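Local atomic coordinates of probable porin (Pseudomonas aeruginosa, PDB entry 4FSP), a protein that probably acts as a porin, forming a beta-barrel channel through which solutes cross the bacterial outer membrane. Residues R30-N35 against R398-Y403; S60-G65 against K113-R118; E242-L247 against S267-Y272. All blocks are in the same frame, centred on the assembly; numbering follows the deposited sequence.

All three contacts lie in the antiparallel barrel, two within its wall and one at a turn. Contact 1 pairs strand 24-38 with strand 394-406, the two ends of the chain's strand order, and so closes the barrel. Both others are nested along the sequence within the long span that it closes. Contact 2 comes first, setting the turn after strand 47-59 against the end of strand 105-116; contact 3 follows in series, as the hairpin of strands 240-252 and 262-273. The centres of contacts 1 and 3 lie about 30 Å apart, and that of contact 2 is about 36 Å from each. None touches another: they sample the barrel's seam, a rim turn and an ordinary hairpin.

Contact 1. Residues R30-N35 against R398-Y403; sequences RNFYMN and RLYLTY
Different first torsions bring the Phe-32 and Tyr-400 rings together: CG of Phe-32 stands anti to the backbone N (chi1 164°), whereas that of Tyr-400 lies beside N, anti to its carbonyl carbon (chi1 -49°). The side chains run side by side, and Phe-32 CD1 comes to 3.4 Å from Tyr-400 CE2. With planes 24° apart but centroids separated by 5.2 Å, the rings are slid past each other and barely overlap. The Arg-30 chain bends at chi3 and places its guanidinium beside Tyr-400, NH2 3.4 Å from CE2 of that ring, with Tyr-400 CD2 over one guanidinium face. Farther out on the same Phe-32 ring, Phe-32 CZ meets Arg-398 NH1 at 3.5 Å, and Met-34 SD sits over a face of the Arg-398 guanidinium, 3.7 Å from Arg-398 CZ, displaced toward the rim. In the backbone that carries this row, Asn-31/Leu-401 and Tyr-33/Leu-399 form hydrogen-bonded antiparallel pairs; Asn-31 O accepts from Leu-401 N at 2.8 Å. Their side chains share the opposite face, where Tyr-33 CD2 touches Leu-399 CD1 at 3.9 Å. Glu-396 holds Arg-398 in a salt bridge, and Tyr-400 OH bonds to Gly-138 O and Arg-382. The contact closes the barrel seam: strand 47-59 flanks residues 30-35, strand 378-388 flanks residues 398-403, and Leu-140 of an adjoining loop packs on Phe-32.

Contact 2. Residues S60-G65 against K113-R118; sequences SGYTEG and KLRLSR. With C8E ((hydroxyethyloxy)tri(ethyloxy)octane), chain E.
The turn joining strands 47-59 and 67-80 of the barrel bends so that Ser-60 and Tyr-62 meet Lys-113 and Arg-115 on strand 105-116. Lys-113 stretches out beyond CG and delivers NZ to Ser-60 O at 2.8 Å, the nitrogen tilted 26° from the carbonyl plane. Asp-72 gives the same ammonium a salt-bridge partner, so the buried charge is probably balanced by the carboxylate, with the carbonyl as a further partner. Ser-60 OG donates to a lone pair of Gly-61 O at 2.6 Å and also bonds Leu-71 N. In an outer-membrane barrel of this family such a short connection lies at the periplasmic rim, and here it is held against a wall strand two places along, with strand 67-80 between them. Tyr-62 makes the main side-chain contact: its side chain crosses that of Lys-113 at about a right angle, with OH 3.3 Å from Lys-113 CD. The Arg-115 chain, bent at chi2 (103°), passes CG over one face of the tyrosine ring toward the rim, while CB approaches Tyr-62 CE1 at 3.5 Å. The Arg-115 guanidinium turns an edge toward that ring, their planes 68° apart, and NH2 bonds weakly to Leu-10 O of the expression tag. Phe-12, from the same tag, adds an edge-to-face ring contact to Tyr-62. A detergent molecule lies alongside the turn, its C16 3.8 Å from Thr-63 CG2.

Contact 3. Residues E242-L247 against S267-Y272; sequences ESDLRL and SGSLTY
Asp-244 and Ser-269, a hydrogen-bonded antiparallel pair, direct their side chains to the same face, where Ser-269 OG comes within 3.2 Å of Asp-244 CB. The carboxylate is turned not to the serine but along its own strand to Arg-246, which grips it side-on with two nitrogens. Arg-246 NE reaches Asp-244 OD1 at 2.9 Å in a nearly straight bond (172° at the hydrogen), and Arg-246 NH2 reaches Asp-244 OD2 at 2.8 Å. Both oxygens are met on their syn sides and lie close to the guanidinium plane, yet the carboxylate is twisted, leaving NE 33° out of its plane. Two bonds at separate oxygens fix the rotation of both groups. The extended Arg-246 chain starts beside Ser-267, with CB 3.1 Å from Ser-267 O.

One water bridges the strands on this face, donating to Asp-244 OD2 at 3.0 Å and also bonding Ser-269 OG. A second water, 2.8 Å from Thr-271 OG1, joins that group to Ser-269 OG and reaches Glu-242 O only weakly. Next along, Glu-242 and Thr-271 run alongside each other, Glu-242 OE1 near Thr-271 CB, while the Glu-242 carboxylate forms a salt bridge with Arg-273.

On the reverse face, Leu-270 brings CD1 to 3.3 Å from Glu-242 O. Opposite Leu-245 stands Gly-268, whose CA lies 4.3 Å from that of Leu-245, a close backbone approach.

The strands run at 178° to each other within a hairpin of the barrel wall. Strand 223-235 flanks residues 242-247 and strand 278-288 flanks residues 267-272. On the polar face, a loop supplies Tyr-302 for a cation-pi contact with Arg-246 and Val-304, whose N bonds Ser-267 OG.

Contact 1. Residues R30-N35 against R398-Y403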
loop_
_atom_site.group_PDB
_atom_site.type_symbol
_atom_site.label_atom_id
_atom_site.label_comp_id
_atom_site.label_asym_id
_atom_site.label_seq_id
_atom_site.Cartn_x
_atom_site.Cartn_y
_atom_site.Cartn_z
ATOM N N ARG A 30 13.087 1.274 14.136
ATOM C CA ARG A 30 13.334 0.888 12.746
ATOM C C ARG A 30 14.621 1.484 12.202
ATOM O O ARG A 30 14.740 2.706 12.046
ATOM C CB ARG A 30 12.161 1.336 11.890
ATOM C CG ARG A 30 11.976 0.600 10.594
ATOM C CD ARG A 30 10.556 0.864 10.124
ATOM N NE ARG A 30 10.455 1.056 8.683
ATOM C CZ ARG A 30 10.193 0.075 7.835
ATOM N NH1 ARG A 30 10.020 -1.153 8.302
ATOM N NH2 ARG A 30 10.108 0.317 6.534
ATOM N N ASN A 31 15.587 0.617 11.922
ATOM C CA ASN A 31 16.803 1.041 11.256
ATOM C C ASN A 31 16.724 0.666 9.777
ATOM O O ASN A 31 16.536 -0.506 9.431
ATOM C CB ASN A 31 18.031 0.426 11.924
ATOM C CG ASN A 31 19.322 1.105 11.507
ATOM O OD1 ASN A 31 20.071 0.580 10.686
ATOM N ND2 ASN A 31 19.581 2.285 12.065
ATOM N N PHE A 32 16.851 1.669 8.913
ATOM C CA PHE A 32 16.663 1.488 7.474
ATOM C C PHE A 32 17.896 1.959 6.691
ATOM O O PHE A 32 18.364 3.090 6.863
ATOM C CB PHE A 32 15.392 2.234 7.047
ATOM C CG PHE A 32 15.259 2.461 5.565
ATOM C CD1 PHE A 32 15.138 1.395 4.683
ATOM C CD2 PHE A 32 15.198 3.754 5.060
ATOM C CE1 PHE A 32 14.990 1.617 3.310
ATOM C CE2 PHE A 32 15.051 3.987 3.696
ATOM C CZ PHE A 32 14.946 2.918 2.817
ATOM N N TYR A 33 18.439 1.072 5.860
ATOM C CA TYR A 33 19.549 1.424 4.976
ATOM C C TYR A 33 19.162 1.174 3.524
ATOM O O TYR A 33 18.548 0.157 3.198
ATOM C CB TYR A 33 20.815 0.633 5.315
ATOM C CG TYR A 33 21.927 0.836 4.305
ATOM C CD1 TYR A 33 22.767 1.936 4.378
ATOM C CD2 TYR A 33 22.132 -0.072 3.272
ATOM C CE1 TYR A 33 23.782 2.123 3.450
ATOM C CE2 TYR A 33 23.140 0.109 2.341
ATOM C CZ TYR A 33 23.958 1.204 2.435
ATOM O OH TYR A 33 24.955 1.374 1.510
ATOM N N MET A 34 19.541 2.097 2.649
ATOM C CA MET A 34 19.160 2.000 1.252
ATOM C C MET A 34 20.343 2.362 0.373
ATOM O O MET A 34 21.002 3.383 0.588
ATOM C CB MET A 34 17.976 2.922 0.966
ATOM C CG MET A 34 17.551 2.986 -0.487
ATOM S SD MET A 34 16.129 4.079 -0.712
ATOM C CE MET A 34 16.493 4.793 -2.313
ATOM N N ASN A 35 20.593 1.507 -0.616
ATOM C CA ASN A 35 21.719 1.645 -1.525
ATOM C C ASN A 35 21.244 1.605 -2.972
ATOM O O ASN A 35 20.412 0.776 -3.336
ATOM C CB ASN A 35 22.714 0.517 -1.284
ATOM C CG ASN A 35 24.121 0.933 -1.569
ATOM O OD1 ASN A 35 24.368 2.083 -1.929
ATOM N ND2 ASN A 35 25.063 0.013 -1.399
ATOM N N ARG A 398 17.745 -2.573 -0.029
ATOM C CA ARG A 398 17.145 -1.982 1.158
ATOM C C ARG A 398 17.259 -2.971 2.299
ATOM O O ARG A 398 17.030 -4.176 2.123
ATOM C CB ARG A 398 15.677 -1.645 0.914
ATOM C CG ARG A 398 15.465 -0.456 -0.000
ATOM C CD ARG A 398 14.029 -0.417 -0.464
ATOM N NE ARG A 398 13.778 0.596 -1.485
ATOM C CZ ARG A 398 13.249 1.788 -1.234
ATOM N NH1 ARG A 398 12.932 2.128 0.011
ATOM N NH2 ARG A 398 13.047 2.640 -2.228
ATOM N N LEU A 399 17.613 -2.443 3.462
ATOM C CA LEU A 399 17.875 -3.230 4.659
ATOM C C LEU A 399 17.055 -2.652 5.791
ATOM O O LEU A 399 17.030 -1.432 5.996
ATOM C CB LEU A 399 19.361 -3.154 5.033
ATOM C CG LEU A 399 20.299 -4.097 4.287
ATOM C CD1 LEU A 399 21.753 -3.728 4.549
ATOM C CD2 LEU A 399 20.022 -5.521 4.724
ATOM N N TYR A 400 16.371 -3.521 6.521
ATOM C CA TYR A 400 15.529 -3.066 7.611
ATOM C C TYR A 400 15.829 -3.908 8.828
ATOM O O TYR A 400 15.825 -5.142 8.765
ATOM C CB TYR A 400 14.045 -3.203 7.267
ATOM C CG TYR A 400 13.628 -2.638 5.929
ATOM C CD1 TYR A 400 13.771 -3.383 4.766
ATOM C CD2 TYR A 400 13.054 -1.373 5.830
ATOM C CE1 TYR A 400 13.376 -2.880 3.527
ATOM C CE2 TYR A 400 12.657 -0.862 4.598
ATOM C CZ TYR A 400 12.818 -1.621 3.450
ATOM O OH TYR A 400 12.425 -1.118 2.225
ATOM N N LEU A 401 16.096 -3.218 9.928
ATOM C CA LEU A 401 16.199 -3.823 11.235
ATOM C C LEU A 401 15.005 -3.285 12.002
ATOM O O LEU A 401 14.870 -2.075 12.156
ATOM C CB LEU A 401 17.491 -3.367 11.901
ATOM C CG LEU A 401 17.943 -4.134 13.141
ATOM C CD1 LEU A 401 17.817 -5.613 12.889
ATOM C CD2 LEU A 401 19.389 -3.776 13.452
ATOM N N THR A 402 14.114 -4.165 12.445
ATOM C CA THR A 402 12.906 -3.716 13.132
ATOM C C THR A 402 12.764 -4.354 14.493
ATOM O O THR A 402 13.135 -5.520 14.703
ATOM C CB THR A 402 11.614 -4.018 12.354
ATOM O OG1 THR A 402 11.491 -5.432 12.158
ATOM C CG2 THR A 402 11.604 -3.305 11.016
ATOM N N TYR A 403 12.219 -3.568 15.414
ATOM C CA TYR A 403 11.850 -4.057 16.725
ATOM C C TYR A 403 10.582 -3.350 17.199
ATOM O O TYR A 403 10.475 -2.119 17.103
ATOM C CB TYR A 403 12.991 -3.847 17.727
ATOM C CG TYR A 403 12.766 -4.606 19.006
ATOM C CD1 TYR A 403 12.939 -5.978 19.054
ATOM C CD2 TYR A 403 12.355 -3.959 20.156
ATOM C CE1 TYR A 403 12.726 -6.681 20.215
ATOM C CE2 TYR A 403 12.136 -4.658 21.325
ATOM C CZ TYR A 403 12.325 -6.017 21.348
ATOM O OH TYR A 403 12.112 -6.726 22.504
#

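Contact 2. Residues S60-G65 against K113-R118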
loop_
_atom_site.group_PDB
_atom_site.type_symbol
_atom_site.label_atom_id
_atom_site.label_comp_id
_atom_site.label_asym_id
_atom_site.label_seq_id
_atom_site.Cartn_x
_atom_site.Cartn_y
_atom_site.Cartn_z
ATOM N N SER A 60 -6.422 4.963 21.897
ATOM C CA SER A 60 -7.292 5.005 23.069
ATOM C C SER A 60 -8.406 3.990 22.881
ATOM O O SER A 60 -8.608 3.484 21.780
ATOM C CB SER A 60 -7.928 6.380 23.225
ATOM O OG SER A 60 -9.037 6.507 22.325
ATOM N N GLY A 61 -9.123 3.694 23.961
ATOM C CA GLY A 61 -10.414 3.033 23.854
ATOM C C GLY A 61 -11.485 4.081 23.552
ATOM O O GLY A 61 -11.180 5.151 23.025
ATOM N N TYR A 62 -12.735 3.795 23.909
ATOM C CA TYR A 62 -13.845 4.703 23.608
ATOM C C TYR A 62 -14.561 5.140 24.863
ATOM O O TYR A 62 -14.750 4.336 25.782
ATOM C CB TYR A 62 -14.853 4.025 22.656
ATOM C CG TYR A 62 -14.312 3.899 21.255
ATOM C CD1 TYR A 62 -14.435 4.948 20.358
ATOM C CD2 TYR A 62 -13.642 2.751 20.841
ATOM C CE1 TYR A 62 -13.924 4.855 19.069
ATOM C CE2 TYR A 62 -13.125 2.646 19.538
ATOM C CZ TYR A 62 -13.267 3.710 18.667
ATOM O OH TYR A 62 -12.770 3.643 17.389
ATOM N N THR A 63 -14.975 6.408 24.891
ATOM C CA THR A 63 -15.795 6.922 25.980
ATOM C C THR A 63 -17.131 6.193 25.997
ATOM O O THR A 63 -17.542 5.605 24.988
ATOM C CB THR A 63 -16.062 8.440 25.833
ATOM O OG1 THR A 63 -16.611 8.709 24.533
ATOM C CG2 THR A 63 -14.767 9.229 26.027
ATOM N N GLU A 64 -17.813 6.253 27.132
ATOM C CA GLU A 64 -19.089 5.567 27.321
ATOM C C GLU A 64 -20.240 6.216 26.553
ATOM O O GLU A 64 -20.251 7.432 26.332
ATOM C CB GLU A 64 -19.431 5.580 28.808
ATOM C CG GLU A 64 -20.633 4.753 29.213
ATOM C CD GLU A 64 -20.750 4.677 30.723
ATOM O OE1 GLU A 64 -20.131 5.533 31.397
ATOM O OE2 GLU A 64 -21.449 3.779 31.242
ATOM N N GLY A 65 -21.233 5.418 26.175
ATOM C CA GLY A 65 -22.398 5.948 25.477
ATOM C C GLY A 65 -22.541 5.284 24.119
ATOM O O GLY A 65 -21.618 4.603 23.647
ATOM N N LYS A 113 -11.569 9.735 16.754
ATOM C CA LYS A 113 -12.391 8.658 16.234
ATOM C C LYS A 113 -13.757 8.621 16.919
ATOM O O LYS A 113 -13.857 8.708 18.144
ATOM C CB LYS A 113 -11.661 7.309 16.287
ATOM C CG LYS A 113 -11.226 6.855 17.671
ATOM C CD LYS A 113 -10.220 5.689 17.609
ATOM C CE LYS A 113 -9.837 5.247 19.022
ATOM N NZ LYS A 113 -8.799 4.160 19.058
ATOM N N LEU A 114 -14.805 8.544 16.098
ATOM C CA LEU A 114 -16.167 8.413 16.587
ATOM C C LEU A 114 -16.751 7.080 16.138
ATOM O O LEU A 114 -16.562 6.629 15.002
ATOM C CB LEU A 114 -17.059 9.544 16.092
ATOM C CG LEU A 114 -16.797 10.992 16.523
ATOM C CD1 LEU A 114 -17.737 11.901 15.748
ATOM C CD2 LEU A 114 -17.031 11.175 18.000
ATOM N N ARG A 115 -17.498 6.476 17.045
ATOM C CA ARG A 115 -17.978 5.133 16.872
ATOM C C ARG A 115 -19.467 5.110 17.246
ATOM O O ARG A 115 -19.865 5.564 18.326
ATOM C CB ARG A 115 -17.129 4.241 17.769
ATOM C CG ARG A 115 -17.287 2.798 17.569
ATOM C CD ARG A 115 -16.165 2.109 16.800
ATOM N NE ARG A 115 -16.752 0.820 16.418
ATOM C CZ ARG A 115 -16.581 -0.324 17.070
ATOM N NH1 ARG A 115 -15.739 -0.385 18.096
ATOM N NH2 ARG A 115 -17.221 -1.420 16.660
ATOM N N LEU A 116 -20.289 4.611 16.324
ATOM C CA LEU A 116 -21.742 4.547 16.499
ATOM C C LEU A 116 -22.257 3.349 15.706
ATOM O O LEU A 116 -21.906 3.188 14.524
ATOM C CB LEU A 116 -22.406 5.825 15.979
ATOM C CG LEU A 116 -23.934 5.807 15.936
ATOM C CD1 LEU A 116 -24.475 5.622 17.340
ATOM C CD2 LEU A 116 -24.482 7.088 15.312
ATOM N N SER A 117 -23.074 2.513 16.347
ATOM C CA SER A 117 -23.557 1.280 15.729
ATOM C C SER A 117 -22.404 0.506 15.069
ATOM O O SER A 117 -21.405 0.188 15.726
ATOM C CB SER A 117 -24.665 1.602 14.715
ATOM O OG SER A 117 -25.398 0.434 14.397
ATOM N N ARG A 118 -22.513 0.229 13.771
ATOM C CA ARG A 118 -21.437 -0.504 13.087
ATOM C C ARG A 118 -20.651 0.410 12.165
ATOM O O ARG A 118 -20.116 -0.024 11.132
ATOM C CB ARG A 118 -22.012 -1.685 12.298
ATOM C CG ARG A 118 -22.572 -2.770 13.188
ATOM C CD ARG A 118 -23.218 -3.898 12.402
ATOM N NE ARG A 118 -23.473 -5.009 13.308
ATOM C CZ ARG A 118 -24.596 -5.163 13.998
ATOM N NH1 ARG A 118 -25.587 -4.292 13.851
ATOM N NH2 ARG A 118 -24.732 -6.197 14.817
HETATM C C14 C8E E . -14.308 13.216 24.707
HETATM O O15 C8E E . -15.560 13.656 25.187
HETATM C C16 C8E E . -16.087 12.823 26.202
HETATM C C17 C8E E . -17.581 12.582 26.007
HETATM O O18 C8E E . -18.043 11.651 26.968
HETATM C C19 C8E E . -18.209 12.221 28.246
HETATM C C20 C8E E . -19.061 11.301 29.102
HETATM O O21 C8E E . -19.490 10.213 28.306
#

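Contact 3. Residues E242-L247 against S267-Y272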
loop_
_atom_site.group_PDB
_atom_site.type_symbol
_atom_site.label_atom_id
_atom_site.label_comp_id
_atom_site.label_asym_id
_atom_site.label_seq_id
_atom_site.Cartn_x
_atom_site.Cartn_y
_atom_site.Cartn_z
ATOM N N GLU A 242 -5.644 -18.858 -5.263
ATOM C CA GLU A 242 -6.208 -17.543 -5.021
ATOM C C GLU A 242 -6.127 -16.717 -6.292
ATOM O O GLU A 242 -5.193 -16.861 -7.082
ATOM C CB GLU A 242 -5.437 -16.830 -3.905
ATOM C CG GLU A 242 -5.070 -17.740 -2.740
ATOM C CD GLU A 242 -4.168 -17.058 -1.719
ATOM O OE1 GLU A 242 -3.460 -16.096 -2.087
ATOM O OE2 GLU A 242 -4.168 -17.481 -0.546
ATOM N N SER A 243 -7.100 -15.836 -6.478
ATOM C CA SER A 243 -7.138 -14.998 -7.664
ATOM C C SER A 243 -7.454 -13.599 -7.214
ATOM O O SER A 243 -8.161 -13.407 -6.227
ATOM C CB SER A 243 -8.220 -15.483 -8.616
ATOM O OG SER A 243 -9.390 -15.804 -7.874
ATOM N N ASP A 244 -6.955 -12.616 -7.949
ATOM C CA ASP A 244 -7.079 -11.229 -7.535
ATOM C C ASP A 244 -7.171 -10.504 -8.863
ATOM O O ASP A 244 -6.215 -10.500 -9.634
ATOM C CB ASP A 244 -5.818 -10.843 -6.717
ATOM C CG ASP A 244 -5.781 -9.366 -6.288
ATOM O OD1 ASP A 244 -6.557 -8.536 -6.813
ATOM O OD2 ASP A 244 -4.935 -9.014 -5.423
ATOM N N LEU A 245 -8.326 -9.922 -9.163
ATOM C CA LEU A 245 -8.508 -9.295 -10.469
ATOM C C LEU A 245 -8.903 -7.841 -10.286
ATOM O O LEU A 245 -9.730 -7.518 -9.435
ATOM C CB LEU A 245 -9.571 -10.044 -11.286
ATOM C CG LEU A 245 -9.337 -11.550 -11.497
ATOM C CD1 LEU A 245 -10.587 -12.214 -12.083
ATOM C CD2 LEU A 245 -8.120 -11.822 -12.387
ATOM N N ARG A 246 -8.294 -6.958 -11.069
ATOM C CA ARG A 246 -8.440 -5.533 -10.837
ATOM C C ARG A 246 -8.576 -4.791 -12.150
ATOM O O ARG A 246 -7.690 -4.864 -12.996
ATOM C CB ARG A 246 -7.208 -4.986 -10.099
ATOM C CG ARG A 246 -6.763 -5.817 -8.896
ATOM C CD ARG A 246 -5.596 -5.158 -8.152
ATOM N NE ARG A 246 -5.068 -6.013 -7.081
ATOM C CZ ARG A 246 -4.012 -5.704 -6.326
ATOM N NH1 ARG A 246 -3.352 -4.568 -6.518
ATOM N NH2 ARG A 246 -3.618 -6.537 -5.383
ATOM N N LEU A 247 -9.681 -4.075 -12.310
ATOM C CA LEU A 247 -9.871 -3.194 -13.456
ATOM C C LEU A 247 -9.974 -1.775 -12.933
ATOM O O LEU A 247 -10.673 -1.528 -11.940
ATOM C CB LEU A 247 -11.163 -3.543 -14.212
ATOM C CG LEU A 247 -11.221 -4.909 -14.904
ATOM C CD1 LEU A 247 -12.624 -5.180 -15.441
ATOM C CD2 LEU A 247 -10.234 -4.931 -16.046
ATOM N N SER A 267 -4.920 -5.574 -14.045
ATOM C CA SER A 267 -3.846 -6.072 -13.214
ATOM C C SER A 267 -4.438 -7.208 -12.405
ATOM O O SER A 267 -5.417 -7.023 -11.681
ATOM C CB SER A 267 -3.371 -4.963 -12.280
ATOM O OG SER A 267 -2.228 -5.362 -11.549
ATOM N N GLY A 268 -3.862 -8.393 -12.535
ATOM C CA GLY A 268 -4.416 -9.552 -11.871
ATOM C C GLY A 268 -3.395 -10.614 -11.534
ATOM O O GLY A 268 -2.320 -10.662 -12.135
ATOM N N SER A 269 -3.736 -11.474 -10.578
ATOM C CA SER A 269 -2.824 -12.518 -10.142
ATOM C C SER A 269 -3.531 -13.808 -9.840
ATOM O O SER A 269 -4.725 -13.831 -9.499
ATOM C CB SER A 269 -2.066 -12.111 -8.875
ATOM O OG SER A 269 -2.957 -11.959 -7.775
ATOM N N LEU A 270 -2.746 -14.875 -9.927
ATOM C CA LEU A 270 -3.172 -16.213 -9.602
ATOM C C LEU A 270 -2.091 -16.792 -8.711
ATOM O O LEU A 270 -0.926 -16.876 -9.122
ATOM C CB LEU A 270 -3.266 -17.036 -10.884
ATOM C CG LEU A 270 -4.078 -18.307 -10.740
ATOM C CD1 LEU A 270 -5.452 -17.934 -10.230
ATOM C CD2 LEU A 270 -4.174 -18.982 -12.087
ATOM N N THR A 271 -2.448 -17.186 -7.495
ATOM C CA THR A 271 -1.445 -17.740 -6.584
ATOM C C THR A 271 -1.778 -19.150 -6.115
ATOM O O THR A 271 -2.849 -19.395 -5.551
ATOM C CB THR A 271 -1.264 -16.862 -5.344
ATOM O OG1 THR A 271 -0.864 -15.548 -5.751
ATOM C CG2 THR A 271 -0.208 -17.470 -4.417
ATOM N N TYR A 272 -0.849 -20.073 -6.341
ATOM C CA TYR A 272 -0.988 -21.435 -5.847
ATOM C C TYR A 272 -0.206 -21.581 -4.539
ATOM O O TYR A 272 1.027 -21.598 -4.538
ATOM C CB TYR A 272 -0.467 -22.410 -6.886
ATOM C CG TYR A 272 -0.707 -23.847 -6.539
ATOM C CD1 TYR A 272 -1.807 -24.224 -5.784
ATOM C CD2 TYR A 272 0.166 -24.833 -6.961
ATOM C CE1 TYR A 272 -2.035 -25.549 -5.467
ATOM C CE2 TYR A 272 -0.048 -26.162 -6.647
ATOM C CZ TYR A 272 -1.150 -26.513 -5.899
ATOM O OH TYR A 272 -1.365 -27.834 -5.583
HETATM O O HOH W 1 -3.207 -14.151 -6.459
HETATM O O HOH W 2 -2.405 -10.528 -5.798
#